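Side-chain contacts in microtubule-associated protein 1A/1B, light chain 3, putative (Trypanosoma brucei, PDB 3H9D), which is an ATG8-family ubiquitin-like protein of autophagy that probably works joined to a membrane lipid through its C-terminal end: residues G45-C50 and K69-E74; L58-F63 and A95-K100; K23-E26 and L32-I35. All coordinates share one frame; numbering follows the deposited sequence.

Interaction 1 of 3, residues G45-C50 and K69-E74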
loop_
_atom_site.group_PDB
_atom_site.type_symbol
_atom_site.label_atom_id
_atom_site.label_comp_id
_atom_site.label_asym_id
_atom_site.label_seq_id
_atom_site.Cartn_x
_atom_site.Cartn_y
_atom_site.Cartn_z
ATOM N N GLY A 45 -3.993 13.002 -16.841
ATOM C CA GLY A 45 -2.610 13.021 -16.352
ATOM C C GLY A 45 -2.495 12.969 -14.843
ATOM O O GLY A 45 -3.334 13.525 -14.129
ATOM N N GLU A 46 -1.448 12.298 -14.370
ATOM C CA GLU A 46 -1.152 12.148 -12.943
ATOM C C GLU A 46 -0.512 13.440 -12.425
ATOM O O GLU A 46 0.147 14.146 -13.174
ATOM C CB GLU A 46 -0.230 10.924 -12.734
ATOM C CG GLU A 46 0.015 10.453 -11.285
ATOM C CD GLU A 46 -1.195 9.779 -10.602
ATOM O OE1 GLU A 46 -1.178 8.534 -10.441
ATOM O OE2 GLU A 46 -2.149 10.490 -10.205
ATOM N N LEU A 47 -0.736 13.770 -11.157
ATOM C CA LEU A 47 -0.118 14.956 -10.560
ATOM C C LEU A 47 1.197 14.579 -9.889
ATOM O O LEU A 47 1.258 13.600 -9.146
ATOM C CB LEU A 47 -1.058 15.620 -9.537
ATOM C CG LEU A 47 -2.445 16.146 -9.940
ATOM C CD1 LEU A 47 -3.196 16.560 -8.704
ATOM C CD2 LEU A 47 -2.376 17.298 -10.950
ATOM N N ASP A 48 2.247 15.348 -10.160
ATOM C CA ASP A 48 3.528 15.207 -9.453
ATOM C C ASP A 48 3.387 15.357 -7.958
ATOM O O ASP A 48 4.010 14.624 -7.180
ATOM C CB ASP A 48 4.485 16.281 -9.909
ATOM C CG ASP A 48 5.048 16.004 -11.247
ATOM O OD1 ASP A 48 4.937 14.840 -11.701
ATOM O OD2 ASP A 48 5.606 16.953 -11.831
ATOM N N ARG A 49 2.566 16.336 -7.588
ATOM C CA ARG A 49 2.361 16.766 -6.230
ATOM C C ARG A 49 0.886 16.564 -5.941
ATOM O O ARG A 49 0.048 17.427 -6.210
ATOM C CB ARG A 49 2.747 18.241 -6.116
ATOM C CG ARG A 49 4.098 18.555 -6.742
ATOM C CD ARG A 49 3.973 19.707 -7.709
ATOM N NE ARG A 49 4.062 20.985 -7.025
ATOM C CZ ARG A 49 3.375 22.075 -7.353
ATOM N NH1 ARG A 49 2.505 22.058 -8.358
ATOM N NH2 ARG A 49 3.552 23.186 -6.653
ATOM N N CYS A 50 0.583 15.399 -5.398
ATOM C CA CYS A 50 -0.780 14.933 -5.260
ATOM C C CYS A 50 -1.365 15.270 -3.893
ATOM O O CYS A 50 -2.444 14.820 -3.555
ATOM C CB CYS A 50 -0.803 13.425 -5.478
ATOM S SG CYS A 50 0.006 12.523 -4.152
ATOM N N LYS A 69 -7.569 23.333 -12.263
ATOM C CA LYS A 69 -6.457 24.235 -12.556
ATOM C C LYS A 69 -5.113 23.500 -12.668
ATOM O O LYS A 69 -4.203 23.968 -13.357
ATOM N N ARG A 70 -5.001 22.352 -12.001
ATOM C CA ARG A 70 -3.748 21.573 -11.969
ATOM C C ARG A 70 -3.669 20.523 -13.074
ATOM O O ARG A 70 -2.600 20.299 -13.639
ATOM C CB ARG A 70 -3.554 20.874 -10.615
ATOM C CG ARG A 70 -4.112 21.599 -9.394
ATOM C CD ARG A 70 -3.492 22.968 -9.199
ATOM N NE ARG A 70 -3.804 23.517 -7.879
ATOM C CZ ARG A 70 -2.892 23.934 -7.005
ATOM N NH1 ARG A 70 -1.598 23.891 -7.313
ATOM N NH2 ARG A 70 -3.274 24.409 -5.827
ATOM N N VAL A 71 -4.792 19.864 -13.360
ATOM C CA VAL A 71 -4.816 18.811 -14.388
ATOM C C VAL A 71 -4.826 19.396 -15.806
ATOM O O VAL A 71 -4.457 18.720 -16.769
ATOM C CB VAL A 71 -5.966 17.767 -14.170
ATOM C CG1 VAL A 71 -5.787 17.045 -12.840
ATOM C CG2 VAL A 71 -7.353 18.410 -14.244
ATOM N N GLN A 72 -5.231 20.665 -15.903
ATOM C CA GLN A 72 -5.298 21.434 -17.160
ATOM C C GLN A 72 -6.243 20.823 -18.198
ATOM O O GLN A 72 -6.036 20.964 -19.411
ATOM C CB GLN A 72 -3.899 21.665 -17.746
ATOM C CG GLN A 72 -3.034 22.628 -16.937
ATOM C CD GLN A 72 -1.555 22.317 -17.062
ATOM O OE1 GLN A 72 -1.065 21.975 -18.143
ATOM N NE2 GLN A 72 -0.830 22.437 -15.951
ATOM N N LEU A 73 -7.279 20.154 -17.693
ATOM C CA LEU A 73 -8.321 19.534 -18.503
ATOM C C LEU A 73 -9.125 20.622 -19.195
ATOM O O LEU A 73 -9.543 21.596 -18.548
ATOM C CB LEU A 73 -9.261 18.719 -17.600
ATOM C CG LEU A 73 -9.948 17.410 -18.020
ATOM C CD1 LEU A 73 -11.248 17.238 -17.232
ATOM C CD2 LEU A 73 -10.183 17.267 -19.520
ATOM N N GLU A 74 -9.336 20.450 -20.502
ATOM C CA GLU A 74 -10.207 21.323 -21.296
ATOM C C GLU A 74 -11.489 21.620 -20.525
ATOM O O GLU A 74 -12.174 20.695 -20.089
ATOM C CB GLU A 74 -10.550 20.656 -22.632
ATOM C CG GLU A 74 -9.493 20.792 -23.718
ATOM C CD GLU A 74 -8.354 19.788 -23.578
ATOM O OE1 GLU A 74 -7.580 19.889 -22.599
ATOM O OE2 GLU A 74 -8.223 18.903 -24.456
#

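Interaction 2 of 3, residues L58-F63 and A95-K100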
loop_
_atom_site.group_PDB
_atom_site.type_symbol
_atom_site.label_atom_id
_atom_site.label_comp_id
_atom_site.label_asym_id
_atom_site.label_seq_id
_atom_site.Cartn_x
_atom_site.Cartn_y
_atom_site.Cartn_z
ATOM N N LEU A 58 -14.547 24.390 1.764
ATOM C CA LEU A 58 -14.827 24.059 0.380
ATOM C C LEU A 58 -15.866 22.955 0.239
ATOM O O LEU A 58 -15.945 22.041 1.064
ATOM C CB LEU A 58 -13.537 23.684 -0.356
ATOM C CG LEU A 58 -12.866 24.769 -1.205
ATOM C CD1 LEU A 58 -12.700 26.091 -0.472
ATOM C CD2 LEU A 58 -11.538 24.295 -1.761
ATOM N N THR A 59 -16.688 23.073 -0.800
ATOM C CA THR A 59 -17.543 21.973 -1.223
ATOM C C THR A 59 -16.712 21.081 -2.140
ATOM O O THR A 59 -15.631 21.478 -2.594
ATOM C CB THR A 59 -18.799 22.461 -1.985
ATOM O OG1 THR A 59 -18.410 23.282 -3.095
ATOM C CG2 THR A 59 -19.729 23.240 -1.065
ATOM N N VAL A 60 -17.213 19.882 -2.415
ATOM C CA VAL A 60 -16.592 19.022 -3.414
ATOM C C VAL A 60 -16.441 19.797 -4.724
ATOM O O VAL A 60 -15.361 19.822 -5.300
ATOM C CB VAL A 60 -17.367 17.682 -3.601
ATOM C CG1 VAL A 60 -16.924 16.942 -4.878
ATOM C CG2 VAL A 60 -17.201 16.798 -2.369
ATOM N N GLY A 61 -17.512 20.462 -5.155
ATOM C CA GLY A 61 -17.504 21.243 -6.393
ATOM C C GLY A 61 -16.415 22.302 -6.499
ATOM O O GLY A 61 -15.857 22.522 -7.576
ATOM N N GLN A 62 -16.120 22.964 -5.383
ATOM C CA GLN A 62 -15.042 23.952 -5.341
ATOM C C GLN A 62 -13.650 23.324 -5.409
ATOM O O GLN A 62 -12.792 23.822 -6.139
ATOM C CB GLN A 62 -15.158 24.828 -4.095
ATOM C CG GLN A 62 -16.254 25.872 -4.164
ATOM C CD GLN A 62 -16.584 26.434 -2.800
ATOM O OE1 GLN A 62 -17.104 25.728 -1.938
ATOM N NE2 GLN A 62 -16.284 27.712 -2.597
ATOM N N PHE A 63 -13.418 22.253 -4.643
ATOM C CA PHE A 63 -12.133 21.530 -4.725
ATOM C C PHE A 63 -11.866 21.042 -6.151
ATOM O O PHE A 63 -10.742 21.118 -6.635
ATOM C CB PHE A 63 -12.030 20.370 -3.722
ATOM C CG PHE A 63 -10.814 19.484 -3.946
ATOM C CD1 PHE A 63 -9.517 19.988 -3.766
ATOM C CD2 PHE A 63 -10.965 18.153 -4.363
ATOM C CE1 PHE A 63 -8.386 19.185 -3.994
ATOM C CE2 PHE A 63 -9.837 17.335 -4.589
ATOM C CZ PHE A 63 -8.544 17.856 -4.406
ATOM N N ALA A 95 -15.340 18.826 4.057
ATOM C CA ALA A 95 -15.101 18.550 5.472
ATOM C C ALA A 95 -16.014 17.476 6.071
ATOM O O ALA A 95 -15.721 16.950 7.150
ATOM C CB ALA A 95 -15.204 19.837 6.263
ATOM N N ASP A 96 -17.120 17.170 5.385
ATOM C CA ASP A 96 -17.948 15.996 5.694
ATOM C C ASP A 96 -17.331 14.736 5.087
ATOM O O ASP A 96 -17.322 13.675 5.716
ATOM C CB ASP A 96 -19.381 16.160 5.159
ATOM C CG ASP A 96 -20.236 17.124 5.996
ATOM O OD1 ASP A 96 -19.881 17.433 7.160
ATOM O OD2 ASP A 96 -21.287 17.563 5.471
ATOM N N ILE A 97 -16.845 14.862 3.852
ATOM C CA ILE A 97 -16.139 13.781 3.155
ATOM C C ILE A 97 -14.867 13.406 3.916
ATOM O O ILE A 97 -14.553 12.227 4.068
ATOM C CB ILE A 97 -15.799 14.159 1.670
ATOM C CG1 ILE A 97 -17.019 14.753 0.946
ATOM C CG2 ILE A 97 -15.233 12.963 0.901
ATOM C CD1 ILE A 97 -18.223 13.813 0.812
ATOM N N TYR A 98 -14.156 14.407 4.425
ATOM C CA TYR A 98 -12.936 14.156 5.173
ATOM C C TYR A 98 -13.196 13.287 6.400
ATOM O O TYR A 98 -12.524 12.276 6.591
ATOM C CB TYR A 98 -12.238 15.463 5.571
ATOM C CG TYR A 98 -11.013 15.230 6.427
ATOM C CD1 TYR A 98 -9.797 14.850 5.852
ATOM C CD2 TYR A 98 -11.071 15.365 7.811
ATOM C CE1 TYR A 98 -8.673 14.620 6.636
ATOM C CE2 TYR A 98 -9.954 15.134 8.602
ATOM C CZ TYR A 98 -8.760 14.761 8.010
ATOM O OH TYR A 98 -7.650 14.530 8.797
ATOM N N SER A 99 -14.186 13.669 7.209
ATOM C CA SER A 99 -14.412 13.049 8.519
ATOM C C SER A 99 -14.943 11.627 8.409
ATOM O O SER A 99 -14.615 10.767 9.234
ATOM C CB SER A 99 -15.367 13.906 9.348
ATOM O OG SER A 99 -15.067 15.283 9.180
ATOM N N LYS A 100 -15.769 11.390 7.391
ATOM C CA LYS A 100 -16.328 10.071 7.131
ATOM C C LYS A 100 -15.280 9.137 6.524
ATOM O O LYS A 100 -15.114 7.999 6.978
ATOM C CB LYS A 100 -17.542 10.193 6.195
ATOM C CG LYS A 100 -18.355 8.913 6.015
ATOM C CD LYS A 100 -19.705 9.190 5.352
ATOM C CE LYS A 100 -20.427 7.888 4.985
ATOM N NZ LYS A 100 -21.907 8.049 4.787
#

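Interaction 3 of 3, residues K23-E26 and L32-I35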
loop_
_atom_site.group_PDB
_atom_site.type_symbol
_atom_site.label_atom_id
_atom_site.label_comp_id
_atom_site.label_asym_id
_atom_site.label_seq_id
_atom_site.Cartn_x
_atom_site.Cartn_y
_atom_site.Cartn_z
ATOM N N LYS A 23 1.025 17.101 11.182
ATOM C CA LYS A 23 1.785 18.348 11.088
ATOM C C LYS A 23 1.079 19.365 10.184
ATOM O O LYS A 23 1.277 20.578 10.329
ATOM C CB LYS A 23 3.203 18.084 10.560
ATOM C CG LYS A 23 4.216 19.170 10.928
ATOM C CD LYS A 23 5.599 18.935 10.319
ATOM C CE LYS A 23 5.795 19.715 9.012
ATOM N NZ LYS A 23 7.237 19.986 8.696
ATOM N N VAL A 24 0.282 18.858 9.243
ATOM C CA VAL A 24 -0.532 19.697 8.359
ATOM C C VAL A 24 -1.667 20.369 9.140
ATOM O O VAL A 24 -1.882 21.576 9.014
ATOM C CB VAL A 24 -1.091 18.885 7.152
ATOM C CG1 VAL A 24 -2.325 19.556 6.547
ATOM C CG2 VAL A 24 -0.016 18.697 6.095
ATOM N N ARG A 25 -2.362 19.582 9.960
ATOM C CA ARG A 25 -3.541 20.045 10.685
ATOM C C ARG A 25 -3.197 20.798 11.971
ATOM O O ARG A 25 -4.086 21.332 12.645
ATOM C CB ARG A 25 -4.477 18.872 10.973
ATOM C CG ARG A 25 -5.268 18.414 9.755
ATOM C CD ARG A 25 -5.753 16.976 9.914
ATOM N NE ARG A 25 -6.937 16.780 10.767
ATOM C CZ ARG A 25 -7.963 17.624 10.907
ATOM N NH1 ARG A 25 -8.003 18.782 10.255
ATOM N NH2 ARG A 25 -8.968 17.299 11.713
ATOM N N GLU A 26 -1.905 20.833 12.296
ATOM C CA GLU A 26 -1.392 21.570 13.448
ATOM C C GLU A 26 -0.857 22.937 13.015
ATOM O O GLU A 26 -1.124 23.942 13.673
ATOM C CB GLU A 26 -0.318 20.740 14.163
ATOM C CG GLU A 26 0.348 21.403 15.366
ATOM C CD GLU A 26 1.713 21.994 15.035
ATOM O OE1 GLU A 26 1.931 23.185 15.343
ATOM O OE2 GLU A 26 2.564 21.268 14.471
ATOM N N LEU A 32 -7.409 20.771 5.327
ATOM C CA LEU A 32 -7.613 19.327 5.352
ATOM C C LEU A 32 -6.618 18.661 4.414
ATOM O O LEU A 32 -6.496 19.065 3.258
ATOM C CB LEU A 32 -9.051 18.981 4.951
ATOM C CG LEU A 32 -10.163 19.585 5.799
ATOM C CD1 LEU A 32 -11.476 19.468 5.062
ATOM C CD2 LEU A 32 -10.230 18.904 7.162
ATOM N N PRO A 33 -5.888 17.647 4.914
ATOM C CA PRO A 33 -4.853 17.006 4.097
ATOM C C PRO A 33 -5.437 15.970 3.138
ATOM O O PRO A 33 -6.030 14.974 3.562
ATOM C CB PRO A 33 -3.935 16.370 5.137
ATOM C CG PRO A 33 -4.808 16.093 6.302
ATOM C CD PRO A 33 -5.965 17.063 6.267
ATOM N N ILE A 34 -5.271 16.231 1.849
ATOM C CA ILE A 34 -5.888 15.436 0.801
ATOM C C ILE A 34 -4.825 14.827 -0.121
ATOM O O ILE A 34 -3.882 15.510 -0.538
ATOM C CB ILE A 34 -6.947 16.298 0.006
ATOM C CG1 ILE A 34 -8.337 16.175 0.636
ATOM C CG2 ILE A 34 -7.038 15.906 -1.459
ATOM C CD1 ILE A 34 -8.551 17.037 1.867
ATOM N N ILE A 35 -4.967 13.533 -0.404
ATOM C CA ILE A 35 -4.167 12.870 -1.457
ATOM C C ILE A 35 -5.059 12.695 -2.694
ATOM O O ILE A 35 -6.153 12.154 -2.600
ATOM C CB ILE A 35 -3.576 11.489 -0.994
ATOM C CG1 ILE A 35 -2.724 11.633 0.272
ATOM C CG2 ILE A 35 -2.760 10.795 -2.121
ATOM C CD1 ILE A 35 -1.496 12.502 0.106
#

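Interaction 1 of 3, residues G45-C50 and K69-E74
Gly45 and Val71 bring the two backbones closest together, with their CA atoms 6.5 Å apart, where the loop 45-50 runs past the C-terminal end of helix 60-71. The helix stops here: Gln72, with positive phi, is the first residue to leave helical geometry. No backbone or side-chain hydrogen bond joins the segments, and the contact rests mainly on one branch of Leu47. Its CD2 lies 3.8 Å from Arg70 CB and 3.9 Å from Val71 CG1, so a single methyl meets two consecutive residues of the last helical turn. CG lies beside the backbone N (chi1 -60°); CD1 continues the extended chain, and CD2, the other branch, turns to the helix. Leu47 crosses Arg70 at about a right angle. Arg70 contributes its CB here, while its bent chain carries the guanidinium out to the surface. A bound calcium ion lies about 4 Å from the Leu47 side chain, a matter of proximity and not of coordination. Tyr112 of strand 108-113 touches Leu47 and Val71, and its OH is hydrogen-bonded to Gly45 O; Phe52 of strand 51-55 meets Leu47 and Arg70, so the end of helix 60-71 packs against two strands of the ubiquitin-like sheet.

Interaction 2 of 3, residues L58-F63 and A95-K100
Val60 and Ile97 make a small apolar helix-to-helix contact between the first turn of helix 60-71 and helix 94-101, two helices of the ubiquitin-like fold. The evidence is one close side-chain approach, Val60 CG2 to Ile97 CG1 at 3.9 Å, with only 80 Å² buried over both segments. At this pair the backbones are 8.4 Å apart, CA to CA, so the side chains have to bridge the gap; the backbones come closer at Leu58 and Ala95, whose CA atoms are 7.5 Å apart. Val60 and Ile97 cross at about a right angle. Both touching atoms are placed in the same way by the first torsion: CG2 of Val60 and CG1 of Ile97 each stand opposite their own carbonyl carbon and beside the backbone N, which for Ile97 corresponds to chi1 -48°.

The start of helix 60-71 is fixed by a capping box. Thr59 is the N-cap residue, and its OG1 accepts from Gln62 N at 3.3 Å. In return, Gln62 OE1 receives Thr59 N at 2.9 Å, with an N-H...O angle of 166° and the donor tilted 30° from the amide carbonyl plane. Thr59 OG1 donates to the same oxygen at 3.0 Å, so two donors grip OE1 and restrain the Gln62 amide. On helix 94-101, Ser99 OG returns to Ala95 O over 2.7 Å, nearly in line with the C=O bond.

Strands close round the apolar pair: Val81 of strand 80-83 touches Val60, while Thr83 of the same strand and Leu108 of strand 108-113 touch Ile97. The loop leading into helix 94-101 adds Leu88 and Ala92 against Ile97, and backbone hydrogen bonds link Leu58 with Met94 and Val60 with Ala92.

Interaction 3 of 3, residues K23-E26 and L32-I35
Leu32 meets Arg25 through CD2, which lies 3.8 Å from Arg25 NH1. Its CB is directed away from helix 14-27, yet the end of the side chain comes back nearer to it: CG sits beside the backbone N at chi1 -58°, and the rest of the chain carries CD2 to the guanidinium. The two side chains meet at a slant, and the approach is a van der Waals contact between a methyl and a guanidinium nitrogen. The CA atoms of Arg25 and Leu32 are 6.7 Å apart.

Helix 14-27 belongs to the N-terminal helical region that the ATG8 family adds to its ubiquitin-like core, and this contact seats it on strand 31-38 of the sheet. Leu53 of strand 51-55 also touches Val24, and Tyr98 of helix 94-101 touches Arg25, Leu32 and Pro33.

Pro33 carries the larger share of the strand's contact, its CB directed at the helix and its ring divided between two partners. CB packs on Val24 CG1 at 3.8 Å, an apolar meeting that joins the buried face of the helix to the strand. The neighbouring ring atoms CG and CD take the aliphatic part of Arg25: the arginine CD is 3.7 Å from Pro33 CD, and the arginine CG is 3.8 Å from that same ring atom. Arg25 crosses the proline at about a right angle, and the bend at its chi3 (79°) turns the guanidinium off this line toward Leu32.

How the interactions relate
Interactions 1 and 2 share helix 60-71 but use its two ends; their centres are 19 Å apart, on opposite sides of the chain's centre, and their nearest atoms stay about 7 Å apart. Interactions 2 and 3 are nearer, with centres 13 Å apart, and they touch: Tyr98 CE1 lies 3.7 Å from Pro33 CD, and Ala95 CA is 3.8 Å from Leu32 CD1. Helix 94-101 thus meets both helix 60-71 and strand 31-38. Interactions 1 and 3, centres 20 Å apart, are joined by packing of Cys50 SG on Ile35 CG2 at 3.8 Å. The calcium ion near Leu47 lies beside interaction 1, without being coordinated by that side chain.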